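Side-chain contacts in Lmo0325 protein (Listeria monocytogenes EGD-e, PDB 4RYK), which probably binds DNA as a transcriptional regulator of the Rgg type, pairing a helix-turn-helix region with a larger all-helical C-terminal region: residues I33-S36 with Y37-G40; Q157-L161 with E162-I166; R246-A249 with N250-G254. All coordinates share one frame; numbering follows the deposited sequence.

Contact 1 of 3, residues I33-S36 with Y37-G40. With GLC (alpha-D-glucopyranose), chain B.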
loop_
_atom_site.group_PDB
_atom_site.type_symbol
_atom_site.label_atom_id
_atom_site.label_comp_id
_atom_site.label_asym_id
_atom_site.label_seq_id
_atom_site.Cartn_x
_atom_site.Cartn_y
_atom_site.Cartn_z
ATOM N N ILE A 33 -28.431 -9.929 -9.732
ATOM C CA ILE A 33 -29.099 -11.176 -9.406
ATOM C C ILE A 33 -30.509 -10.884 -8.916
ATOM O O ILE A 33 -30.815 -9.781 -8.473
ATOM C CB ILE A 33 -28.387 -11.927 -8.285
ATOM C CG1 ILE A 33 -28.165 -11.001 -7.051
ATOM C CG2 ILE A 33 -27.082 -12.491 -8.804
ATOM C CD1 ILE A 33 -27.647 -11.703 -5.815
ATOM N N SER A 34 -31.329 -11.913 -8.926
ATOM C CA SER A 34 -32.714 -11.766 -8.621
ATOM C C SER A 34 -32.922 -11.582 -7.145
ATOM O O SER A 34 -32.045 -11.849 -6.304
ATOM C CB SER A 34 -33.460 -13.011 -9.041
ATOM O OG SER A 34 -33.016 -14.077 -8.234
ATOM N N ARG A 35 -34.128 -11.151 -6.864
ATOM C CA ARG A 35 -34.543 -10.861 -5.539
ATOM C C ARG A 35 -34.249 -11.999 -4.596
ATOM O O ARG A 35 -33.576 -11.823 -3.602
ATOM C CB ARG A 35 -36.043 -10.536 -5.543
ATOM C CG ARG A 35 -36.682 -10.351 -4.159
ATOM C CD ARG A 35 -36.345 -9.017 -3.469
ATOM N NE ARG A 35 -35.215 -8.304 -4.097
ATOM C CZ ARG A 35 -33.939 -8.310 -3.682
ATOM N NH1 ARG A 35 -33.573 -8.994 -2.580
ATOM N NH2 ARG A 35 -33.016 -7.627 -4.396
ATOM N N SER A 36 -34.741 -13.178 -4.899
ATOM C CA SER A 36 -34.612 -14.255 -3.939
ATOM C C SER A 36 -33.205 -14.793 -3.893
ATOM O O SER A 36 -32.759 -15.297 -2.867
ATOM C CB SER A 36 -35.575 -15.372 -4.266
ATOM O OG SER A 36 -35.445 -15.696 -5.617
ATOM N N TYR A 37 -32.488 -14.688 -4.997
ATOM C CA TYR A 37 -31.118 -15.103 -4.966
ATOM C C TYR A 37 -30.371 -14.183 -3.988
ATOM O O TYR A 37 -29.598 -14.656 -3.157
ATOM C CB TYR A 37 -30.490 -15.124 -6.359
ATOM C CG TYR A 37 -29.270 -15.986 -6.350
ATOM C CD1 TYR A 37 -29.346 -17.383 -6.532
ATOM C CD2 TYR A 37 -28.032 -15.431 -6.078
ATOM C CE1 TYR A 37 -28.191 -18.182 -6.465
ATOM C CE2 TYR A 37 -26.891 -16.209 -6.011
ATOM C CZ TYR A 37 -26.972 -17.571 -6.207
ATOM O OH TYR A 37 -25.781 -18.245 -6.131
ATOM N N ALA A 38 -30.676 -12.887 -4.042
ATOM C CA ALA A 38 -30.040 -11.910 -3.166
ATOM C C ALA A 38 -30.341 -12.190 -1.670
ATOM O O ALA A 38 -29.459 -12.112 -0.814
ATOM C CB ALA A 38 -30.500 -10.501 -3.555
ATOM N N ILE A 39 -31.584 -12.525 -1.390
ATOM C CA ILE A 39 -32.004 -12.911 -0.049
ATOM C C ILE A 39 -31.217 -14.107 0.437
ATOM O O ILE A 39 -30.693 -14.093 1.534
ATOM C CB ILE A 39 -33.507 -13.244 -0.024
ATOM C CG1 ILE A 39 -34.314 -11.927 -0.090
ATOM C CG2 ILE A 39 -33.859 -14.046 1.223
ATOM C CD1 ILE A 39 -35.795 -12.075 -0.408
ATOM N N GLY A 40 -31.113 -15.143 -0.382
ATOM C CA GLY A 40 -30.289 -16.292 -0.040
ATOM C C GLY A 40 -28.824 -15.967 0.176
ATOM O O GLY A 40 -28.231 -16.403 1.162
HETATM C C1 GLC B . -31.755 -11.895 -13.090
HETATM C C2 GLC B . -30.651 -11.840 -14.166
HETATM C C3 GLC B . -30.128 -10.427 -14.325
HETATM C C4 GLC B . -31.383 -9.580 -14.364
HETATM C C5 GLC B . -31.684 -9.435 -12.868
HETATM C C6 GLC B . -32.909 -8.608 -12.497
HETATM O O2 GLC B . -29.554 -12.697 -13.848
HETATM O O3 GLC B . -29.305 -10.261 -15.474
HETATM O O4 GLC B . -31.163 -8.379 -15.115
HETATM O O5 GLC B . -31.818 -10.728 -12.248
HETATM O O6 GLC B . -32.526 -7.943 -11.284
#

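Contact 2 of 3, residues Q157-L161 with E162-I166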
loop_
_atom_site.group_PDB
_atom_site.type_symbol
_atom_site.label_atom_id
_atom_site.label_comp_id
_atom_site.label_asym_id
_atom_site.label_seq_id
_atom_site.Cartn_x
_atom_site.Cartn_y
_atom_site.Cartn_z
ATOM N N GLN A 157 10.420 -18.020 -16.692
ATOM C CA GLN A 157 10.683 -16.879 -17.570
ATOM C C GLN A 157 10.063 -15.620 -17.034
ATOM O O GLN A 157 10.471 -14.509 -17.405
ATOM C CB GLN A 157 10.072 -17.111 -18.959
ATOM C CG GLN A 157 10.524 -18.347 -19.684
ATOM C CD GLN A 157 12.006 -18.350 -19.935
ATOM O OE1 GLN A 157 12.591 -19.415 -20.140
ATOM N NE2 GLN A 157 12.639 -17.165 -19.902
ATOM N N THR A 158 9.011 -15.788 -16.236
ATOM C CA THR A 158 8.303 -14.637 -15.673
ATOM C C THR A 158 7.954 -14.964 -14.200
ATOM O O THR A 158 7.653 -16.116 -13.836
ATOM C CB THR A 158 7.058 -14.260 -16.468
ATOM O OG1 THR A 158 6.177 -15.347 -16.448
ATOM C CG2 THR A 158 7.364 -14.045 -17.889
ATOM N N TRP A 159 8.101 -13.942 -13.363
ATOM C CA TRP A 159 7.963 -14.064 -11.914
ATOM C C TRP A 159 6.728 -13.303 -11.457
ATOM O O TRP A 159 6.402 -12.273 -12.021
ATOM C CB TRP A 159 9.173 -13.483 -11.261
ATOM C CG TRP A 159 10.402 -14.332 -11.287
ATOM C CD1 TRP A 159 10.667 -15.400 -12.075
ATOM C CD2 TRP A 159 11.589 -14.092 -10.539
ATOM N NE1 TRP A 159 11.949 -15.885 -11.832
ATOM C CE2 TRP A 159 12.544 -15.070 -10.920
ATOM C CE3 TRP A 159 11.937 -13.156 -9.581
ATOM C CZ2 TRP A 159 13.794 -15.155 -10.334
ATOM C CZ3 TRP A 159 13.202 -13.213 -9.028
ATOM C CH2 TRP A 159 14.117 -14.221 -9.405
ATOM N N THR A 160 6.018 -13.846 -10.483
ATOM C CA THR A 160 5.107 -13.059 -9.690
ATOM C C THR A 160 5.837 -12.689 -8.406
ATOM O O THR A 160 7.029 -12.968 -8.264
ATOM C CB THR A 160 3.830 -13.852 -9.382
ATOM O OG1 THR A 160 4.152 -14.923 -8.511
ATOM C CG2 THR A 160 3.235 -14.417 -10.683
ATOM N N LEU A 161 5.165 -12.019 -7.467
ATOM C CA LEU A 161 5.891 -11.557 -6.288
ATOM C C LEU A 161 6.382 -12.691 -5.405
ATOM O O LEU A 161 7.353 -12.529 -4.670
ATOM C CB LEU A 161 5.066 -10.575 -5.486
ATOM C CG LEU A 161 4.753 -9.319 -6.275
ATOM C CD1 LEU A 161 3.902 -8.383 -5.432
ATOM C CD2 LEU A 161 5.978 -8.570 -6.753
ATOM N N GLU A 162 5.737 -13.843 -5.475
ATOM C CA GLU A 162 6.222 -15.019 -4.754
ATOM C C GLU A 162 7.703 -15.308 -5.082
ATOM O O GLU A 162 8.500 -15.576 -4.203
ATOM C CB GLU A 162 5.335 -16.228 -5.090
ATOM C CG GLU A 162 5.804 -17.550 -4.480
ATOM C CD GLU A 162 5.527 -17.607 -2.990
ATOM O OE1 GLU A 162 4.790 -16.732 -2.459
ATOM O OE2 GLU A 162 5.989 -18.532 -2.337
ATOM N N GLU A 163 8.080 -15.251 -6.351
ATOM C CA GLU A 163 9.455 -15.567 -6.722
ATOM C C GLU A 163 10.388 -14.465 -6.316
ATOM O O GLU A 163 11.533 -14.724 -5.955
ATOM C CB GLU A 163 9.567 -15.848 -8.222
ATOM C CG GLU A 163 8.970 -17.190 -8.639
ATOM C CD GLU A 163 7.431 -17.164 -8.689
ATOM O OE1 GLU A 163 6.842 -16.169 -9.160
ATOM O OE2 GLU A 163 6.784 -18.130 -8.247
ATOM N N VAL A 164 9.903 -13.231 -6.326
ATOM C CA VAL A 164 10.675 -12.090 -5.830
ATOM C C VAL A 164 11.026 -12.322 -4.359
ATOM O O VAL A 164 12.162 -12.138 -3.934
ATOM C CB VAL A 164 9.916 -10.735 -5.965
ATOM C CG1 VAL A 164 10.749 -9.641 -5.425
ATOM C CG2 VAL A 164 9.645 -10.419 -7.419
ATOM N N ARG A 165 10.063 -12.783 -3.577
ATOM C CA ARG A 165 10.344 -13.096 -2.163
ATOM C C ARG A 165 11.265 -14.295 -2.019
ATOM O O ARG A 165 12.147 -14.301 -1.190
ATOM C CB ARG A 165 9.038 -13.401 -1.468
ATOM C CG ARG A 165 8.189 -12.171 -1.299
ATOM C CD ARG A 165 6.780 -12.632 -1.068
ATOM N NE ARG A 165 6.081 -11.489 -0.629
ATOM C CZ ARG A 165 4.932 -11.040 -1.055
ATOM N NH1 ARG A 165 4.127 -11.682 -1.967
ATOM N NH2 ARG A 165 4.563 -9.917 -0.452
ATOM N N ILE A 166 11.064 -15.319 -2.839
ATOM C CA ILE A 166 11.920 -16.484 -2.760
ATOM C C ILE A 166 13.371 -16.084 -3.064
ATOM O O ILE A 166 14.299 -16.407 -2.307
ATOM C CB ILE A 166 11.430 -17.591 -3.695
ATOM C CG1 ILE A 166 10.170 -18.249 -3.128
ATOM C CG2 ILE A 166 12.530 -18.637 -3.861
ATOM C CD1 ILE A 166 9.380 -19.038 -4.145
HETATM O O HOH W 1 2.872 -14.106 -5.904
#

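Contact 3 of 3, residues R246-A249 with N250-G254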
loop_
_atom_site.group_PDB
_atom_site.type_symbol
_atom_site.label_atom_id
_atom_site.label_comp_id
_atom_site.label_asym_id
_atom_site.label_seq_id
_atom_site.Cartn_x
_atom_site.Cartn_y
_atom_site.Cartn_z
ATOM N N ARG A 246 13.519 6.315 -0.221
ATOM C CA ARG A 246 14.323 7.397 -0.776
ATOM C C ARG A 246 15.422 7.755 0.224
ATOM O O ARG A 246 16.506 8.179 -0.153
ATOM C CB ARG A 246 13.457 8.609 -1.102
ATOM C CG ARG A 246 12.393 8.275 -2.125
ATOM C CD ARG A 246 11.741 9.540 -2.613
ATOM N NE ARG A 246 10.594 9.298 -3.477
ATOM C CZ ARG A 246 9.989 10.241 -4.183
ATOM N NH1 ARG A 246 10.429 11.473 -4.115
ATOM N NH2 ARG A 246 8.939 9.961 -4.941
ATOM N N ILE A 247 15.159 7.559 1.518
ATOM C CA ILE A 247 16.165 7.858 2.522
ATOM C C ILE A 247 17.255 6.789 2.397
ATOM O O ILE A 247 18.465 7.086 2.384
ATOM C CB ILE A 247 15.602 7.855 3.959
ATOM C CG1 ILE A 247 14.455 8.851 4.136
ATOM C CG2 ILE A 247 16.700 8.225 4.956
ATOM C CD1 ILE A 247 13.686 8.596 5.434
ATOM N N VAL A 248 16.799 5.557 2.283
ATOM C CA VAL A 248 17.706 4.410 2.104
ATOM C C VAL A 248 18.603 4.625 0.904
ATOM O O VAL A 248 19.843 4.464 1.010
ATOM C CB VAL A 248 16.949 3.100 1.959
ATOM C CG1 VAL A 248 17.937 1.957 1.749
ATOM C CG2 VAL A 248 16.092 2.812 3.187
ATOM N N ALA A 249 17.995 5.009 -0.223
ATOM C CA ALA A 249 18.768 5.333 -1.449
ATOM C C ALA A 249 19.786 6.458 -1.228
ATOM O O ALA A 249 20.922 6.380 -1.707
ATOM C CB ALA A 249 17.836 5.702 -2.587
ATOM N N ASN A 250 19.400 7.488 -0.474
ATOM C CA ASN A 250 20.341 8.552 -0.153
ATOM C C ASN A 250 21.511 8.032 0.672
ATOM O O ASN A 250 22.657 8.433 0.416
ATOM C CB ASN A 250 19.700 9.729 0.594
ATOM C CG ASN A 250 18.868 10.646 -0.314
ATOM O OD1 ASN A 250 18.958 10.600 -1.540
ATOM N ND2 ASN A 250 18.069 11.506 0.308
ATOM N N TYR A 251 21.229 7.169 1.663
ATOM C CA TYR A 251 22.277 6.539 2.434
ATOM C C TYR A 251 23.285 5.780 1.528
ATOM O O TYR A 251 24.493 6.000 1.584
ATOM C CB TYR A 251 21.717 5.580 3.494
ATOM C CG TYR A 251 22.868 4.916 4.203
ATOM C CD1 TYR A 251 23.412 3.737 3.722
ATOM C CD2 TYR A 251 23.451 5.510 5.319
ATOM C CE1 TYR A 251 24.523 3.153 4.332
ATOM C CE2 TYR A 251 24.544 4.957 5.940
ATOM C CZ TYR A 251 25.095 3.777 5.445
ATOM O OH TYR A 251 26.191 3.247 6.090
ATOM N N TYR A 252 22.789 4.873 0.707
ATOM C CA TYR A 252 23.694 4.091 -0.153
ATOM C C TYR A 252 24.451 4.910 -1.223
ATOM O O TYR A 252 25.587 4.575 -1.561
ATOM C CB TYR A 252 22.967 2.869 -0.756
ATOM C CG TYR A 252 22.665 1.816 0.290
ATOM C CD1 TYR A 252 23.695 1.172 0.975
ATOM C CD2 TYR A 252 21.370 1.451 0.589
ATOM C CE1 TYR A 252 23.433 0.208 1.934
ATOM C CE2 TYR A 252 21.088 0.489 1.564
ATOM C CZ TYR A 252 22.113 -0.105 2.244
ATOM O OH TYR A 252 21.850 -1.052 3.201
ATOM N N GLN A 253 23.867 5.998 -1.709
ATOM C CA GLN A 253 24.533 6.878 -2.678
ATOM C C GLN A 253 25.723 7.514 -1.948
ATOM O O GLN A 253 26.835 7.655 -2.503
ATOM C CB GLN A 253 23.572 7.934 -3.221
ATOM C CG GLN A 253 24.179 8.922 -4.212
ATOM C CD GLN A 253 24.810 8.231 -5.421
ATOM O OE1 GLN A 253 24.145 8.050 -6.420
ATOM N NE2 GLN A 253 26.071 7.787 -5.307
ATOM N N GLY A 254 25.506 7.812 -0.667
ATOM C CA GLY A 254 26.563 8.344 0.175
ATOM C C GLY A 254 27.725 7.381 0.284
ATOM O O GLY A 254 28.866 7.749 0.075
HETATM O O HOH W 2 16.762 8.990 -2.796
#

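Contact 1 of 3, residues I33-S36 with Y37-G40
Ser34, the residue that caps this helix by accepting from the amide of Tyr37, sits at the same time against a bound sugar. Its backbone N comes within 3.6 Å of O5 of the glucose, which is itself hydrogen-bonded to Gly31 N, and its side chain touches the fructose. The cap is weak: Tyr37 N reaches Ser34 OG at 3.3 Å with an N-H...O angle of 153°. With chi1 at 66°, OG is tucked between the backbone N and the carbonyl carbon of its own residue and faces the first turn, close to Tyr37 CB as well. The main chain gives a firmer hold, since Ala38 N donates to Ser34 O at 2.8 Å.

The helix so begun, 35-42, follows helix 25-29 in the helix-turn-helix region. By its order in this family it is probably the recognition helix, the one that would enter a DNA groove. Ahead of the cap, Ile33 turns its CD1 toward the first turn. This methyl lies 3.8 Å from Tyr37 CD2, meeting the ring at its edge and in its plane, and also rests 3.6 Å from Ala38 CA. Tyr37 is stacked on His46 in addition.

The Arg35 chain bends at chi2 and chi3 and brings its guanidinium toward the next turn. NH1 comes 3.6 Å from Ala38 CB, while Ile39 CG1 lies at the edge of the group, the two side chains crossing at about a right angle. Arg35 also touches Gln25 and Tyr29 of the preceding helix.

Contact 2 of 3, residues Q157-L161 with E162-I166
Trp159 and Glu163 form the tight side of this helix start, the methylene CB of the glutamate pressing on one face of the indole. That CH-pi contact puts CB 3.7 Å from the centroid of the five-membered ring and 24° off its normal. CB lies toward the rim of the indole rather than over its middle, and the carboxylate plane is turned 66° from the ring plane. Beside it, Val164 CG2 approaches Trp159 CE3 at 4.2 Å. Phe167 meets the indole edge-to-face, and Leu153, Ile185 and Met186 close round it. Leu161 belongs to the same packed side: it points the same way as Val164, meets it CD2 to CG2, and both rest on Leu202 and Phe203.

Having passed the ring, the Glu163 chain bends at chi2 (76°) and curls back on the residue before the helix. OE1 accepts from Thr160 N at 2.8 Å, nearly in line with its own C-O bond. This is one half of a capping box, N3 carboxylate to N-cap amide, at the start of helix 161-170 in the all-helical, TPR-like region. The returning half is absent, for Thr160 OG1 does not hold Glu163 N. Lys21 of the second subunit makes a salt bridge to Glu163 OE1 and a hydrogen bond to Thr160 OG1, Glu66 of that subunit accepts from Leu161 N, and Glu163 OE2 is taken by Tyr152 OH. At this buried spot near the second subunit a water bridges Thr160 OG1 and Glu162 N, accepting from the latter at 2.9 Å.

The more open side is that of the partly exposed Arg165. It runs extended from CG to NE past Leu161 O, its NH1 coming no nearer to Leu161 CB than 3.8 Å.

Contact 3 of 3, residues R246-A249 with N250-G254
The backbone here is regular alpha helix, with four successive i to i+4 bonds running from Asn250 N to Arg246 O through to Gln253 N to Ala249 O. Val248 and Tyr252, one turn apart, carry the apolar contact. They lie side by side and point the same way, and Val248 CG1 meets the ring at CE2, 3.5 Å away. CG1 is held anti to the backbone N (chi1 179°), which directs that methyl along the helix at the tyrosine. The phenol OH is hydrogen-bonded to Asp212. The preceding residue, Tyr251, sets CD1 over one face of the Tyr252 ring, 3.8 Å above its plane and displaced toward the rim.

The flank of Arg246 and Asn250 is polar. One water donates to Arg246 O at 2.8 Å and to Asn250 OD1 at 3.0 Å. Arg246 NE donates to Ser234 O of the same chain. From the second subunit, Tyr282 makes a cation-pi contact with Arg246, Glu279 O accepts from Asn250 ND2, and His281 NE2 is hydrogen-bonded to OD1. Besides this dimer-interface flank, the helix packs among helices 197-216, 263-279 and 283-300 in an all-helical array, consistent with the TPR-like family of this region.

In the fold
The three local contacts illustrate helix starts and a helix middle in two regions of one chain. Contact 1 lies in the helix-turn-helix range beside the bound sugar, its centre about 41 Å from that of contact 2 and about 56 Å from that of contact 3, so neither of the others is near the glycan. Contacts 2 and 3 share the C-terminal range, with centres about 25 Å apart and nearest atoms about 15 Å apart. Both meet the second subunit, though differently: 157-166 receives residues of the partner's helix-turn-helix region, whereas 246-254 faces the partner's C-terminal region. The two regions are thus tied together across the dimer.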